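Local coordinates for protein tryparedoxin (Leishmania major, PDB 3S9F) that probably acts as a thioredoxin-fold disulfide reductase, passing electrons through a redox-active cysteine pair in the parasite's peroxide detoxification pathway, at residues 52-57 / 104-109; 72-77 / 82-87. All coordinates share one frame; numbering follows the deposited sequence.

Interaction 1. Residues 52-57 / 104-109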
loop_
_atom_site.group_PDB
_atom_site.type_symbol
_atom_site.label_atom_id
_atom_site.label_comp_id
_atom_site.label_asym_id
_atom_site.label_seq_id
_atom_site.Cartn_x
_atom_site.Cartn_y
_atom_site.Cartn_z
ATOM N N PHE A 52 -11.523 -11.298 -1.013
ATOM C CA PHE A 52 -11.716 -11.462 0.417
ATOM C C PHE A 52 -10.399 -11.252 1.125
ATOM O O PHE A 52 -9.374 -11.735 0.666
ATOM C CB PHE A 52 -12.181 -12.889 0.733
ATOM C CG PHE A 52 -13.555 -13.178 0.257
ATOM C CD1 PHE A 52 -13.774 -13.704 -1.021
ATOM C CD2 PHE A 52 -14.638 -12.952 1.088
ATOM C CE1 PHE A 52 -15.075 -13.982 -1.465
ATOM C CE2 PHE A 52 -15.938 -13.231 0.654
ATOM C CZ PHE A 52 -16.147 -13.741 -0.627
ATOM N N PHE A 53 -10.429 -10.522 2.233
ATOM C CA PHE A 53 -9.314 -10.585 3.189
ATOM C C PHE A 53 -9.656 -11.651 4.221
ATOM O O PHE A 53 -10.746 -11.637 4.796
ATOM C CB PHE A 53 -9.108 -9.246 3.889
ATOM C CG PHE A 53 -8.550 -8.182 3.000
ATOM C CD1 PHE A 53 -7.276 -8.316 2.455
ATOM C CD2 PHE A 53 -9.303 -7.046 2.707
ATOM C CE1 PHE A 53 -6.750 -7.330 1.644
ATOM C CE2 PHE A 53 -8.782 -6.050 1.885
ATOM C CZ PHE A 53 -7.515 -6.199 1.346
ATOM N N TYR A 54 -8.737 -12.593 4.457
ATOM C CA TYR A 54 -8.991 -13.653 5.421
ATOM C C TYR A 54 -8.061 -13.409 6.598
ATOM O O TYR A 54 -6.836 -13.473 6.447
ATOM C CB TYR A 54 -8.664 -15.021 4.795
ATOM C CG TYR A 54 -8.871 -16.205 5.708
ATOM C CD1 TYR A 54 -7.937 -17.243 5.745
ATOM C CD2 TYR A 54 -10.015 -16.300 6.518
ATOM C CE1 TYR A 54 -8.131 -18.368 6.613
ATOM C CE2 TYR A 54 -10.212 -17.390 7.373
ATOM C CZ TYR A 54 -9.274 -18.419 7.391
ATOM O OH TYR A 54 -9.490 -19.485 8.231
ATOM N N PHE A 55 -8.649 -13.089 7.748
ATOM C CA PHE A 55 -7.886 -12.813 8.980
ATOM C C PHE A 55 -7.836 -14.093 9.773
ATOM O O PHE A 55 -8.874 -14.625 10.163
ATOM C CB PHE A 55 -8.588 -11.696 9.779
ATOM C CG PHE A 55 -8.685 -10.373 9.018
ATOM C CD1 PHE A 55 -9.726 -10.145 8.089
ATOM C CD2 PHE A 55 -7.726 -9.397 9.196
ATOM C CE1 PHE A 55 -9.800 -8.948 7.368
ATOM C CE2 PHE A 55 -7.780 -8.184 8.503
ATOM C CZ PHE A 55 -8.840 -7.950 7.569
ATOM N N SER A 56 -6.631 -14.631 9.992
ATOM C CA SER A 56 -6.509 -15.916 10.639
ATOM C C SER A 56 -5.087 -16.025 11.182
ATOM O O SER A 56 -4.250 -15.171 10.907
ATOM C CB SER A 56 -6.767 -17.033 9.625
ATOM O OG SER A 56 -6.863 -18.269 10.287
ATOM N N ALA A 57 -4.819 -17.077 11.945
ATOM C CA ALA A 57 -3.470 -17.307 12.487
ATOM C C ALA A 57 -3.280 -18.785 12.743
ATOM O O ALA A 57 -4.244 -19.512 13.077
ATOM C CB ALA A 57 -3.264 -16.530 13.783
ATOM N N MET A 104 -2.384 -22.953 2.183
ATOM C CA MET A 104 -3.390 -22.161 1.447
ATOM C C MET A 104 -3.061 -22.012 -0.027
ATOM O O MET A 104 -1.896 -21.843 -0.385
ATOM C CB MET A 104 -3.514 -20.773 2.073
ATOM C CG MET A 104 -3.906 -20.820 3.526
ATOM S SD MET A 104 -3.667 -19.210 4.274
ATOM C CE MET A 104 -4.107 -19.622 5.937
ATOM N N PRO A 105 -4.074 -22.060 -0.877
ATOM C CA PRO A 105 -3.889 -21.963 -2.328
ATOM C C PRO A 105 -4.013 -20.545 -2.865
ATOM O O PRO A 105 -3.879 -20.331 -4.053
ATOM C CB PRO A 105 -5.054 -22.778 -2.870
ATOM C CG PRO A 105 -6.074 -22.699 -1.845
ATOM C CD PRO A 105 -5.378 -22.630 -0.533
ATOM N N TRP A 106 -4.286 -19.601 -1.982
ATOM C CA TRP A 106 -4.523 -18.230 -2.380
ATOM C C TRP A 106 -3.341 -17.283 -2.137
ATOM O O TRP A 106 -2.217 -17.712 -2.043
ATOM C CB TRP A 106 -5.802 -17.716 -1.724
ATOM C CG TRP A 106 -5.859 -17.961 -0.282
ATOM C CD1 TRP A 106 -5.114 -17.358 0.670
ATOM C CD2 TRP A 106 -6.719 -18.872 0.404
ATOM N NE1 TRP A 106 -5.442 -17.830 1.902
ATOM C CE2 TRP A 106 -6.432 -18.762 1.767
ATOM C CE3 TRP A 106 -7.697 -19.775 -0.001
ATOM C CZ2 TRP A 106 -7.079 -19.514 2.717
ATOM C CZ3 TRP A 106 -8.337 -20.503 0.937
ATOM C CH2 TRP A 106 -8.025 -20.382 2.282
ATOM N N LEU A 107 -3.628 -15.989 -2.065
ATOM C CA LEU A 107 -2.607 -14.951 -1.924
ATOM C C LEU A 107 -2.364 -14.527 -0.478
ATOM O O LEU A 107 -3.136 -14.838 0.371
ATOM C CB LEU A 107 -3.035 -13.701 -2.688
ATOM C CG LEU A 107 -3.444 -13.852 -4.155
ATOM C CD1 LEU A 107 -3.817 -12.549 -4.802
ATOM C CD2 LEU A 107 -2.329 -14.483 -4.880
ATOM N N SER A 108 -1.296 -13.781 -0.235
ATOM C CA SER A 108 -1.102 -13.221 1.121
ATOM C C SER A 108 -0.486 -11.838 1.064
ATOM O O SER A 108 0.322 -11.520 0.217
ATOM C CB SER A 108 -0.209 -14.143 1.994
ATOM O OG SER A 108 -0.101 -13.661 3.333
ATOM N N ILE A 109 -0.871 -11.005 2.016
ATOM C CA ILE A 109 -0.049 -9.854 2.347
ATOM C C ILE A 109 1.269 -10.419 2.911
ATOM O O ILE A 109 1.244 -11.339 3.741
ATOM C CB ILE A 109 -0.784 -9.001 3.399
ATOM C CG1 ILE A 109 -2.070 -8.404 2.778
ATOM C CG2 ILE A 109 0.146 -7.912 3.962
ATOM C CD1 ILE A 109 -3.087 -7.890 3.837
#

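Interaction 2. Residues 72-77 / 82-87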
loop_
_atom_site.group_PDB
_atom_site.type_symbol
_atom_site.label_atom_id
_atom_site.label_comp_id
_atom_site.label_asym_id
_atom_site.label_seq_id
_atom_site.Cartn_x
_atom_site.Cartn_y
_atom_site.Cartn_z
ATOM N N GLU A 72 -11.046 -25.819 0.599
ATOM C CA GLU A 72 -11.865 -26.652 -0.266
ATOM C C GLU A 72 -12.843 -25.786 -1.086
ATOM O O GLU A 72 -13.008 -26.002 -2.287
ATOM C CB GLU A 72 -12.596 -27.700 0.571
ATOM C CG GLU A 72 -13.218 -28.831 -0.216
ATOM C CD GLU A 72 -14.172 -29.686 0.626
ATOM O OE1 GLU A 72 -14.310 -29.444 1.855
ATOM O OE2 GLU A 72 -14.793 -30.602 0.052
ATOM N N PHE A 73 -13.463 -24.799 -0.436
ATOM C CA PHE A 73 -14.413 -23.912 -1.110
ATOM C C PHE A 73 -13.739 -23.112 -2.224
ATOM O O PHE A 73 -14.285 -22.990 -3.319
ATOM C CB PHE A 73 -15.096 -22.949 -0.122
ATOM C CG PHE A 73 -16.189 -22.122 -0.753
ATOM C CD1 PHE A 73 -15.966 -20.785 -1.102
ATOM C CD2 PHE A 73 -17.436 -22.688 -1.023
ATOM C CE1 PHE A 73 -16.986 -20.029 -1.703
ATOM C CE2 PHE A 73 -18.455 -21.946 -1.618
ATOM C CZ PHE A 73 -18.230 -20.610 -1.957
ATOM N N TYR A 74 -12.557 -22.566 -1.930
ATOM C CA TYR A 74 -11.742 -21.852 -2.919
ATOM C C TYR A 74 -11.322 -22.711 -4.129
ATOM O O TYR A 74 -11.501 -22.303 -5.289
ATOM C CB TYR A 74 -10.505 -21.327 -2.233
ATOM C CG TYR A 74 -9.575 -20.521 -3.098
ATOM C CD1 TYR A 74 -9.630 -19.125 -3.105
ATOM C CD2 TYR A 74 -8.601 -21.157 -3.865
ATOM C CE1 TYR A 74 -8.734 -18.384 -3.868
ATOM C CE2 TYR A 74 -7.714 -20.437 -4.647
ATOM C CZ TYR A 74 -7.770 -19.048 -4.629
ATOM O OH TYR A 74 -6.861 -18.346 -5.381
ATOM N N GLU A 75 -10.757 -23.884 -3.860
ATOM C CA GLU A 75 -10.322 -24.778 -4.950
ATOM C C GLU A 75 -11.462 -25.095 -5.910
ATOM O O GLU A 75 -11.281 -25.082 -7.125
ATOM C CB GLU A 75 -9.693 -26.053 -4.390
ATOM C CG GLU A 75 -8.328 -25.773 -3.756
ATOM C CD GLU A 75 -7.791 -26.925 -2.935
ATOM O OE1 GLU A 75 -8.477 -27.959 -2.804
ATOM O OE2 GLU A 75 -6.669 -26.781 -2.400
ATOM N N LYS A 76 -12.643 -25.319 -5.346
ATOM C CA LYS A 76 -13.834 -25.694 -6.098
ATOM C C LYS A 76 -14.535 -24.548 -6.837
ATOM O O LYS A 76 -15.080 -24.764 -7.930
ATOM C CB LYS A 76 -14.834 -26.338 -5.146
ATOM C CG LYS A 76 -14.521 -27.780 -4.782
ATOM C CD LYS A 76 -15.676 -28.350 -3.967
ATOM C CE LYS A 76 -15.206 -29.416 -3.004
ATOM N NZ LYS A 76 -16.166 -29.549 -1.869
ATOM N N HIS A 77 -14.518 -23.347 -6.257
ATOM C CA HIS A 77 -15.390 -22.252 -6.702
ATOM C C HIS A 77 -14.720 -20.924 -7.074
ATOM O O HIS A 77 -15.389 -20.054 -7.625
ATOM C CB HIS A 77 -16.454 -21.948 -5.643
ATOM C CG HIS A 77 -17.362 -23.096 -5.344
ATOM N ND1 HIS A 77 -18.417 -23.445 -6.161
ATOM C CD2 HIS A 77 -17.377 -23.969 -4.312
ATOM C CE1 HIS A 77 -19.038 -24.492 -5.649
ATOM N NE2 HIS A 77 -18.428 -24.829 -4.527
ATOM N N ASN A 82 -15.600 -16.394 -9.542
ATOM C CA ASN A 82 -14.773 -15.207 -9.822
ATOM C C ASN A 82 -14.312 -14.446 -8.562
ATOM O O ASN A 82 -14.581 -13.248 -8.401
ATOM C CB ASN A 82 -15.508 -14.263 -10.796
ATOM C CG ASN A 82 -14.597 -13.203 -11.377
ATOM O OD1 ASN A 82 -13.433 -13.467 -11.674
ATOM N ND2 ASN A 82 -15.115 -11.978 -11.509
ATOM N N PHE A 83 -13.644 -15.144 -7.654
ATOM C CA PHE A 83 -13.146 -14.463 -6.449
ATOM C C PHE A 83 -11.691 -14.806 -6.148
ATOM O O PHE A 83 -11.152 -15.779 -6.681
ATOM C CB PHE A 83 -14.070 -14.693 -5.232
ATOM C CG PHE A 83 -14.114 -16.117 -4.727
ATOM C CD1 PHE A 83 -15.152 -16.971 -5.101
ATOM C CD2 PHE A 83 -13.158 -16.588 -3.808
ATOM C CE1 PHE A 83 -15.229 -18.290 -4.617
ATOM C CE2 PHE A 83 -13.218 -17.917 -3.319
ATOM C CZ PHE A 83 -14.251 -18.768 -3.726
ATOM N N GLU A 84 -11.050 -13.956 -5.344
ATOM C CA GLU A 84 -9.700 -14.217 -4.857
ATOM C C GLU A 84 -9.678 -14.075 -3.349
ATOM O O GLU A 84 -10.540 -13.407 -2.766
ATOM C CB GLU A 84 -8.685 -13.260 -5.538
ATOM C CG GLU A 84 -7.212 -13.545 -5.215
ATOM C CD GLU A 84 -6.815 -14.981 -5.511
ATOM O OE1 GLU A 84 -6.356 -15.245 -6.647
ATOM O OE2 GLU A 84 -6.980 -15.849 -4.622
ATOM N N ILE A 85 -8.711 -14.721 -2.698
ATOM C CA ILE A 85 -8.576 -14.554 -1.254
ATOM C C ILE A 85 -7.176 -14.072 -0.951
ATOM O O ILE A 85 -6.191 -14.541 -1.561
ATOM C CB ILE A 85 -8.911 -15.834 -0.455
ATOM C CG1 ILE A 85 -10.392 -16.218 -0.685
ATOM C CG2 ILE A 85 -8.697 -15.603 1.063
ATOM C CD1 ILE A 85 -10.802 -17.515 0.007
ATOM N N ILE A 86 -7.091 -13.121 -0.021
ATOM C CA ILE A 86 -5.796 -12.621 0.428
ATOM C C ILE A 86 -5.668 -12.834 1.923
ATOM O O ILE A 86 -6.448 -12.272 2.698
ATOM C CB ILE A 86 -5.636 -11.094 0.137
ATOM C CG1 ILE A 86 -5.772 -10.814 -1.364
ATOM C CG2 ILE A 86 -4.265 -10.601 0.698
ATOM C CD1 ILE A 86 -5.907 -9.317 -1.736
ATOM N N LEU A 87 -4.697 -13.637 2.338
ATOM C CA LEU A 87 -4.406 -13.812 3.773
ATOM C C LEU A 87 -3.927 -12.511 4.421
ATOM O O LEU A 87 -3.043 -11.843 3.885
ATOM C CB LEU A 87 -3.361 -14.921 3.973
ATOM C CG LEU A 87 -2.922 -15.136 5.432
ATOM C CD1 LEU A 87 -4.094 -15.692 6.296
ATOM C CD2 LEU A 87 -1.728 -16.093 5.452
#

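Interaction 1. Residues 52-57 / 104-109
The rings of Y54 and W106 meet at an oblique angle, CD1 of Y54 lying 3.9 Å from CZ2 of W106. This is the buried core of a thioredoxin fold. The two ring planes stand at 86°. S56 CB lies over one face of the Y54 ring, and M104 CE comes to its edge, 4.3 Å from Y54 CE1. One face of the indole carries M104 CB and P105 CD, both toward the rim.

Strand 50-56 is an inner strand of the sheet, and strand 83-89 lies between it and strand 107-108. The two segments therefore share no hydrogen bond and meet through side chains alone. Y54 reaches across with CG anti to the backbone N (chi1 179°). Its hydroxyl hydrogen-bonds T67 on helix 61-77, which starts within the C60-C63 pair of the CxxC motif. W106 meets the ring of Y74 edge-to-face.

F53 points to the other side of the sheet. Its ring packs on L120 of helix 114-123 and on L28 of the second subunit. I109, just past strand 107-108, also packs on L120. Its CD1 approaches F53 CE1 obliquely, at 4.3 Å.

Interaction 2. Residues 72-77 / 82-87
The carboxylate oxygen OE2 of E84 is gripped by two donors. The hydroxyl OH of Y74 gives it a hydrogen bond of 2.6 Å, on the syn lone pair. The backbone N of I85 meets the same OE2 at 2.8 Å, on the anti side and slightly out of the carboxylate plane. E84 starts out away from the helix, but its chain bends at chi2 (54°) and brings the carboxylate back to the tyrosine. The two bonds fix the rotation of this buried carboxylate, and its OE2 lies in the plane of the Y74 ring, at the edge. The two donors would probably favour the ionised form.

Nearer the root of the Y74 side chain the contact is apolar. CD1 of Y74 touches CD1 of I85 at 3.7 Å, and the two side chains lie alongside, running opposite ways. The same Y74 CD1 lies 3.8 Å from CE2 of F83. At the neighbouring atom CZ, F83 meets F73 rim to rim, 3.6 Å from CE1 of F73. These ring planes are only 16° apart, but neither ring lies over the other. F83 CE1 also comes within 3.5 Å of the backbone O of H77, at the end of the helix.

Helix 61-77 and strand 83-89 belong to the beta-alpha-beta unit that starts with strand 50-56. The short segments run roughly antiparallel, at 149°, with axes 9.6 Å apart. Y74 also stacks on H78. I85 packs on F52 and Y54 of strand 50-56, while its backbone bonds to L107 of strand 107-108.

In the fold
After helix 23-30 and strands 34-36 and 39-41, strand 50-56 supplies residues 52-57. Helix 61-77 follows, then a short turn into strand 83-89. Interaction 2 closes this turn, with only four residues between its segments. The chain goes on through helix 94-101 to residues 104-109, where interaction 1 closes a much longer loop. Interaction 2 is nested inside that loop. Strand 83-89 bonds to both strands of interaction 1: F52 O with I86 N, and L107 O with L87 N, are probable hydrogen bonds. Interaction 2 ties helix 61-77 to this middle strand, while interaction 1 joins the strands flanking it.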